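Lipase (Rhizopus chinensis, PDB 6A0W) probably hydrolyses the ester bonds of triacylglycerols, as a class 3 fungal lipase built on the alpha/beta-hydrolase fold. Local coordinates at residues 81-86 with 144-149; 87-92 with 109-114; 247-252 with 269-274. All blocks are in the same frame, centred on the assembly; numbering follows the deposited sequence.

Interaction 1. Residues 81-86 with 144-149; sequences KTFTSL and NQVVKD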
# COMPACT_ATOMS: atom_id res chain seq x y z
N LYS A 81 16.66 9.35 -4.57
CA LYS A 81 17.30 8.07 -4.72
C LYS A 81 16.29 7.11 -5.30
O LYS A 81 15.15 7.14 -4.89
CB LYS A 81 17.70 7.56 -3.33
CG LYS A 81 18.41 6.21 -3.30
CD LYS A 81 19.91 6.43 -3.34
CE LYS A 81 20.71 5.14 -3.46
NZ LYS A 81 20.58 4.25 -2.28
N THR A 82 16.74 6.20 -6.16
CA THR A 82 15.92 5.05 -6.58
C THR A 82 16.69 3.78 -6.27
O THR A 82 17.87 3.86 -6.01
CB THR A 82 15.59 5.09 -8.07
OG1 THR A 82 16.77 4.90 -8.83
CG2 THR A 82 15.01 6.45 -8.46
N PHE A 83 15.99 2.66 -6.15
CA PHE A 83 16.60 1.38 -5.79
C PHE A 83 15.78 0.18 -6.31
O PHE A 83 14.57 0.28 -6.54
CB PHE A 83 16.77 1.25 -4.28
CG PHE A 83 15.53 1.56 -3.50
CD1 PHE A 83 15.23 2.86 -3.13
CD2 PHE A 83 14.65 0.55 -3.15
CE1 PHE A 83 14.07 3.16 -2.45
CE2 PHE A 83 13.49 0.84 -2.45
CZ PHE A 83 13.21 2.14 -2.09
N THR A 84 16.43 -0.95 -6.46
CA THR A 84 15.83 -2.12 -7.04
C THR A 84 16.47 -3.31 -6.39
O THR A 84 17.67 -3.32 -6.20
CB THR A 84 16.12 -2.18 -8.55
OG1 THR A 84 15.51 -1.06 -9.20
CG2 THR A 84 15.54 -3.46 -9.18
N SER A 85 15.67 -4.28 -5.96
CA SER A 85 16.16 -5.59 -5.60
C SER A 85 15.64 -6.61 -6.62
O SER A 85 14.44 -6.83 -6.73
CB SER A 85 15.72 -5.97 -4.17
OG SER A 85 15.81 -7.38 -3.91
N LEU A 86 16.55 -7.26 -7.34
CA LEU A 86 16.21 -8.10 -8.47
C LEU A 86 15.42 -9.30 -8.07
O LEU A 86 14.59 -9.80 -8.84
CB LEU A 86 17.46 -8.62 -9.18
CG LEU A 86 18.12 -7.75 -10.25
CD1 LEU A 86 19.24 -8.59 -10.88
CD2 LEU A 86 17.08 -7.31 -11.26
N ASN A 144 14.10 -6.66 3.70
CA ASN A 144 15.47 -6.69 4.24
C ASN A 144 16.55 -6.44 3.17
O ASN A 144 17.61 -5.91 3.50
CB ASN A 144 15.72 -7.99 5.00
CG ASN A 144 15.10 -7.97 6.39
OD1 ASN A 144 15.20 -7.00 7.07
ND2 ASN A 144 14.40 -9.03 6.78
N GLN A 145 16.22 -6.62 1.89
CA GLN A 145 17.09 -6.16 0.80
C GLN A 145 17.04 -4.65 0.61
O GLN A 145 18.08 -3.99 0.51
CB GLN A 145 16.75 -6.82 -0.53
CG GLN A 145 16.90 -8.34 -0.56
CD GLN A 145 18.36 -8.74 -0.31
OE1 GLN A 145 19.28 -8.21 -0.96
NE2 GLN A 145 18.58 -9.48 0.77
N VAL A 146 15.84 -4.08 0.59
CA VAL A 146 15.75 -2.67 0.19
C VAL A 146 16.00 -1.69 1.33
O VAL A 146 16.35 -0.50 1.07
CB VAL A 146 14.43 -2.33 -0.54
CG1 VAL A 146 14.33 -3.16 -1.82
CG2 VAL A 146 13.24 -2.59 0.37
N VAL A 147 15.90 -2.18 2.58
CA VAL A 147 16.09 -1.29 3.74
C VAL A 147 17.46 -0.60 3.72
O VAL A 147 17.58 0.59 4.02
CB VAL A 147 15.80 -1.99 5.10
CG1 VAL A 147 16.81 -3.09 5.40
CG2 VAL A 147 15.86 -0.99 6.21
N LYS A 148 18.48 -1.28 3.20
CA LYS A 148 19.83 -0.73 3.15
C LYS A 148 19.87 0.43 2.19
O LYS A 148 20.68 1.33 2.34
CB LYS A 148 20.80 -1.79 2.60
CG LYS A 148 20.85 -3.03 3.48
CD LYS A 148 21.39 -4.23 2.74
CE LYS A 148 21.85 -5.31 3.72
NZ LYS A 148 22.25 -6.53 2.98
N ASP A 149 19.05 0.36 1.14
CA ASP A 149 19.07 1.40 0.12
C ASP A 149 18.34 2.65 0.61
O ASP A 149 18.70 3.76 0.23
CB ASP A 149 18.39 0.88 -1.17
CG ASP A 149 19.03 -0.39 -1.68
OD1 ASP A 149 20.27 -0.45 -1.56
OD2 ASP A 149 18.31 -1.28 -2.21
O HOH W 1 18.73 -7.49 -3.52

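Interaction 2. Residues 87-92 with 109-114; sequences LTDTNG and GTNSFR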
# COMPACT_ATOMS: atom_id res chain seq x y z
N LEU A 87 15.87 -9.94 -7.01
CA LEU A 87 15.30 -11.25 -6.63
C LEU A 87 13.76 -11.33 -6.64
O LEU A 87 13.22 -12.42 -6.84
CB LEU A 87 15.78 -11.63 -5.26
CG LEU A 87 17.01 -12.48 -5.08
CD1 LEU A 87 17.18 -12.69 -3.58
CD2 LEU A 87 16.86 -13.80 -5.83
N THR A 88 13.09 -10.25 -6.21
CA THR A 88 11.60 -10.19 -6.21
C THR A 88 11.09 -9.02 -7.04
O THR A 88 9.90 -8.67 -7.02
CB THR A 88 11.04 -10.02 -4.77
OG1 THR A 88 11.64 -8.88 -4.14
CG2 THR A 88 11.27 -11.28 -3.93
N ASP A 89 11.99 -8.41 -7.80
CA ASP A 89 11.65 -7.18 -8.55
C ASP A 89 10.94 -6.15 -7.66
O ASP A 89 9.93 -5.55 -8.05
CB ASP A 89 10.82 -7.50 -9.79
CG ASP A 89 10.87 -6.38 -10.84
OD1 ASP A 89 11.81 -5.55 -10.83
OD2 ASP A 89 9.89 -6.27 -11.63
N THR A 90 11.56 -5.87 -6.52
CA THR A 90 11.11 -4.83 -5.61
C THR A 90 11.88 -3.56 -5.92
O THR A 90 13.09 -3.57 -6.01
CB THR A 90 11.28 -5.26 -4.15
OG1 THR A 90 10.53 -6.46 -3.91
CG2 THR A 90 10.82 -4.16 -3.20
N ASN A 91 11.15 -2.49 -6.16
CA ASN A 91 11.72 -1.24 -6.62
C ASN A 91 11.13 -0.12 -5.76
O ASN A 91 10.05 -0.26 -5.21
CB ASN A 91 11.35 -1.00 -8.09
CG ASN A 91 11.90 -2.08 -9.03
OD1 ASN A 91 12.93 -1.84 -9.64
ND2 ASN A 91 11.18 -3.20 -9.21
N GLY A 92 11.81 1.02 -5.71
CA GLY A 92 11.29 2.14 -4.98
C GLY A 92 12.14 3.37 -5.14
O GLY A 92 13.17 3.37 -5.85
N GLY A 109 6.36 -3.88 -6.00
CA GLY A 109 6.85 -5.24 -6.24
C GLY A 109 6.72 -5.54 -7.72
O GLY A 109 6.72 -4.62 -8.50
N THR A 110 6.55 -6.78 -8.07
CA THR A 110 6.44 -7.18 -9.48
C THR A 110 5.15 -6.65 -10.11
O THR A 110 4.14 -6.64 -9.44
CB THR A 110 6.45 -8.70 -9.61
OG1 THR A 110 6.21 -9.01 -10.97
CG2 THR A 110 5.42 -9.37 -8.74
N ASN A 111 5.22 -6.27 -11.36
CA ASN A 111 4.06 -5.87 -12.16
C ASN A 111 3.44 -7.09 -12.81
O ASN A 111 2.50 -6.95 -13.57
CB ASN A 111 4.43 -4.84 -13.24
CG ASN A 111 5.67 -5.20 -14.07
OD1 ASN A 111 6.58 -5.94 -13.61
ND2 ASN A 111 5.82 -4.50 -15.21
N SER A 112 3.95 -8.28 -12.51
CA SER A 112 3.28 -9.50 -12.95
C SER A 112 2.20 -9.95 -11.95
O SER A 112 2.35 -10.97 -11.29
CB SER A 112 4.28 -10.61 -13.22
OG SER A 112 3.66 -11.66 -13.96
N PHE A 113 1.09 -9.22 -11.90
CA PHE A 113 0.18 -9.30 -10.77
C PHE A 113 -0.50 -10.65 -10.66
O PHE A 113 -0.59 -11.25 -9.58
CB PHE A 113 -0.90 -8.19 -10.87
CG PHE A 113 -0.34 -6.82 -10.84
CD1 PHE A 113 0.24 -6.33 -9.68
CD2 PHE A 113 -0.34 -6.02 -11.97
CE1 PHE A 113 0.76 -5.07 -9.62
CE2 PHE A 113 0.22 -4.76 -11.94
CZ PHE A 113 0.77 -4.27 -10.76
N ARG A 114 -0.98 -11.15 -11.79
CA ARG A 114 -1.77 -12.36 -11.74
C ARG A 114 -0.93 -13.55 -11.32
O ARG A 114 -1.32 -14.33 -10.43
CB ARG A 114 -2.44 -12.63 -13.09
CG ARG A 114 -3.37 -13.81 -12.99
CD ARG A 114 -4.11 -14.02 -14.29
NE ARG A 114 -5.01 -15.16 -14.19
CZ ARG A 114 -6.33 -15.10 -14.38
NH1 ARG A 114 -6.90 -13.96 -14.78
NH2 ARG A 114 -7.04 -16.21 -14.31
O HOH W 2 7.58 -8.57 -5.90
O HOH W 3 8.42 -8.40 -12.34
O HOH W 4 9.00 -6.67 -14.63

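Interaction 3. Residues 247-252 with 269-274; sequences GVESWI and KQCSNS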
# COMPACT_ATOMS: atom_id res chain seq x y z
N GLY A 247 -5.04 -1.13 10.20
CA GLY A 247 -5.28 0.03 9.37
C GLY A 247 -6.77 0.26 9.12
O GLY A 247 -7.64 -0.51 9.53
N VAL A 248 -7.04 1.41 8.54
CA VAL A 248 -8.37 1.87 8.27
C VAL A 248 -8.66 1.73 6.75
O VAL A 248 -7.97 2.31 5.89
CB VAL A 248 -8.47 3.35 8.68
CG1 VAL A 248 -9.82 3.94 8.23
CG2 VAL A 248 -8.24 3.49 10.20
N GLU A 249 -9.64 0.88 6.44
CA GLU A 249 -10.03 0.63 5.04
C GLU A 249 -10.89 1.77 4.45
O GLU A 249 -11.90 2.15 5.05
CB GLU A 249 -10.83 -0.69 5.00
CG GLU A 249 -11.18 -1.11 3.57
CD GLU A 249 -11.92 -2.42 3.47
OE1 GLU A 249 -12.05 -3.18 4.47
OE2 GLU A 249 -12.28 -2.73 2.30
N SER A 250 -10.43 2.34 3.33
CA SER A 250 -11.22 3.23 2.52
C SER A 250 -11.58 2.51 1.22
O SER A 250 -10.69 2.10 0.46
CB SER A 250 -10.46 4.52 2.24
OG SER A 250 -9.10 4.30 1.91
N TRP A 251 -12.86 2.18 1.05
CA TRP A 251 -13.33 1.28 -0.01
C TRP A 251 -14.04 2.07 -1.11
O TRP A 251 -15.07 2.68 -0.85
CB TRP A 251 -14.29 0.25 0.56
CG TRP A 251 -14.78 -0.75 -0.42
CD1 TRP A 251 -14.13 -1.23 -1.50
CD2 TRP A 251 -16.03 -1.45 -0.36
NE1 TRP A 251 -14.85 -2.24 -2.08
CE2 TRP A 251 -16.03 -2.39 -1.40
CE3 TRP A 251 -17.13 -1.38 0.48
CZ2 TRP A 251 -17.11 -3.21 -1.66
CZ3 TRP A 251 -18.18 -2.26 0.27
CH2 TRP A 251 -18.16 -3.16 -0.79
N ILE A 252 -13.43 2.12 -2.29
CA ILE A 252 -13.99 2.78 -3.46
C ILE A 252 -15.06 1.88 -4.04
O ILE A 252 -14.78 0.81 -4.56
CB ILE A 252 -12.97 2.99 -4.57
CG1 ILE A 252 -11.77 3.80 -4.10
CG2 ILE A 252 -13.61 3.69 -5.73
CD1 ILE A 252 -10.60 3.79 -5.09
N LYS A 269 -16.37 -6.56 8.31
CA LYS A 269 -17.21 -7.24 7.34
C LYS A 269 -17.93 -6.25 6.46
O LYS A 269 -18.47 -6.62 5.42
CB LYS A 269 -18.23 -8.12 8.06
CG LYS A 269 -17.63 -9.33 8.76
CD LYS A 269 -18.31 -10.62 8.30
CE LYS A 269 -17.54 -11.88 8.69
NZ LYS A 269 -16.43 -12.17 7.75
N GLN A 270 -17.82 -4.96 6.78
CA GLN A 270 -18.69 -3.98 6.17
C GLN A 270 -18.14 -3.28 4.95
O GLN A 270 -18.91 -2.66 4.23
CB GLN A 270 -19.18 -2.94 7.19
CG GLN A 270 -19.83 -3.54 8.45
CD GLN A 270 -18.91 -3.38 9.64
OE1 GLN A 270 -18.36 -2.29 9.86
NE2 GLN A 270 -18.64 -4.47 10.34
N CYS A 271 -16.83 -3.32 4.72
CA CYS A 271 -16.29 -2.69 3.52
C CYS A 271 -16.03 -3.77 2.47
O CYS A 271 -16.88 -4.66 2.28
CB CYS A 271 -15.12 -1.75 3.87
SG CYS A 271 -15.60 -0.12 4.56
N SER A 272 -14.84 -3.83 1.88
CA SER A 272 -14.64 -4.74 0.73
C SER A 272 -14.78 -6.23 1.05
O SER A 272 -15.01 -7.03 0.14
CB SER A 272 -13.28 -4.47 0.02
OG SER A 272 -12.22 -4.93 0.86
N ASN A 273 -14.62 -6.65 2.30
CA ASN A 273 -14.83 -8.05 2.64
C ASN A 273 -16.27 -8.49 2.38
O ASN A 273 -16.53 -9.68 2.25
CB ASN A 273 -14.47 -8.35 4.09
CG ASN A 273 -12.98 -8.28 4.33
OD1 ASN A 273 -12.20 -8.53 3.41
ND2 ASN A 273 -12.58 -7.96 5.55
N SER A 274 -17.17 -7.52 2.24
CA SER A 274 -18.59 -7.79 1.90
C SER A 274 -18.79 -8.28 0.47
O SER A 274 -19.85 -8.81 0.22
CB SER A 274 -19.47 -6.55 2.15
OG SER A 274 -19.27 -5.53 1.19
O HOH W 5 -14.09 -4.88 4.66

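Interaction 1. Residues 81-86 with 144-149
A helix lying against strand 78-85, at one edge of the alpha/beta-hydrolase sheet, brings Asp149, Val146 and Gln145 onto Phe83, Ser85 and Lys81. The two segments run nearly antiparallel, at 157°, with axes 8.3 Å apart. Strand alternation selects the contacts: Lys81, Phe83 and Ser85 point at the helix, while Thr82 and Thr84 point to the other side of the sheet.

Phe83 meets the helix at two places. Its CB abuts Asp149 CB at 3.5 Å, a methylene-to-methylene contact; the ring and carboxylate planes are 40° apart. Farther out, Phe83 CE2 approaches Val146 CB at 3.8 Å, and the two side chains run almost perpendicular to one another. The Phe83 torsion (chi1 50°) places CG between the backbone N and the carbonyl carbon, which turns the ring across the helix, bringing its CD2-CE2 side to Val146.

Ser85 lies on the aliphatic start of Gln145, with OG 3.6 Å from Gln145 CB, and its own CB touches Val146 CG1. One water joins the polar ends, 2.9 Å from Ser85 OG and donating to Gln145 OE1 at 2.7 Å. At the other end, Lys81 NZ makes a weak hydrogen bond of 3.2 Å to Asp149 O; the Asp149 carboxylate lies farther from this ammonium, so any charge attraction is probably modest.

Phe83 also touches Tyr150 within helix 137-160. Val146 continues to Thr90 on strand 90-97 and to Gln177 on helix 173-188, and Val147, on the side turned from the strand, touches Asp184 and Arg188, so helix 137-160 is packed between the sheet edge and that second helix.

Interaction 2. Residues 87-92 with 109-114
Asp89 carries its carboxylate over the backbone of the opposing loop, with OD2 4.2 Å from Thr110 CA and 3.9 Å from Asn111 OD1. CG is anti to the backbone N (chi1 -159°), which directs the group at this loop. Two acceptors cannot bond directly, and no hydrogen bond links residues 87-92 with 109-114; water does the joining. One water lies 2.7 Å from Asp89 OD2 and also beside Thr110 OG1, and a second sits near both Asp89 OD2 and Asn111 OD1. A third donates to Thr88 O at 2.6 Å and accepts from Thr110 N. Where the backbones approach directly, Asp89 O stands 3.2 Å from Gly109 C.

Each segment also has hydrogen bonds of its own. Asn91 ND2 donates to Asp89 OD1 at 2.9 Å and 164°; the acceptor lies in the amide plane of Asn91, whereas the donor comes from above the carboxylate plane. Within 109-114, Thr110 OG1 accepts from Ser112 N at 2.8 Å, closing an ST turn just before helix 113-118. A long, weak ion pair with Arg108 is a further partner of Asp89 OD2.

Asp89 has positive phi and psi, and with Thr90 it faces Ser85 as a G1 beta bulge at the hairpin of strands 78-85 and 90-97. The opposing loop leads into helix 113-118, where the Phe113 ring meets His284 edge-to-face and touches Ser172, members of a probable catalytic triad. Helix 113-118, following strand 102-108, is probably the lid helix, as in related fungal lipases.

Interaction 3. Residues 247-252 with 269-274
Glu249 OE2 is gripped twice by Ser272, at the point where strand 248-252 of the alpha/beta-hydrolase sheet meets a disulfide-tied loop. Ser272 OG donates at 2.6 Å to Glu249 OE2 on its syn side, moderately tilted out of the carboxylate plane, and Ser272 N donates to the same oxygen at 2.8 Å from the opposite face of the carboxylate. The second bond leaves the plane by 40°. The other oxygen, Glu249 OE1, accepts from a water that in turn accepts from Asn273 N, so both oxygens are engaged. An extended side chain, with CG anti to the backbone N (chi1 -175°), carries the carboxylate across to the loop and lays CD 3.3 Å from Cys271 CB.

Two residues along the strand, Trp251 spreads one indole face over the same turn. Ser272 CB makes a CH-pi contact 3.6 Å from the centroid of the five-membered ring, 18° off its normal, while Cys271 C sits over the rim of that face. Trp251 NE1 bonds to Lys229 O, which helps fix the ring's rotation.

Outside this shell, the Cys262-Cys271 disulfide ties the loop to strand 258-262, whose Cys262 also bonds Glu249 through the backbone. The turn is closed at Cys271 O, which accepts from Ser274 N and from Ser274 OG on opposite faces of the carbonyl plane, the hydroxyl at 2.8 Å.

Interactions 1 and 2 adjoin at one edge of the sheet: 87-92 follows 81-86 in the chain, and Ser85 N probably bonds Thr90 O, so the two contacts rest on neighbouring strands, 78-85 and 90-97. Interaction 3 lies on the opposite side of the chain's centre, with centres about 31 Å from interaction 1 and about 25 Å from interaction 2, yet reaches the same sheet. Their chemistry differs accordingly. Interaction 1 is partly buried, mixing apolar strand-on-helix packing with peripheral polar links; interaction 2, also partly buried and the smallest at 172 Å², relies on water between polar groups; interaction 3 is buried, with direct bonds to a carboxylate beside an indole face laid on the same turn.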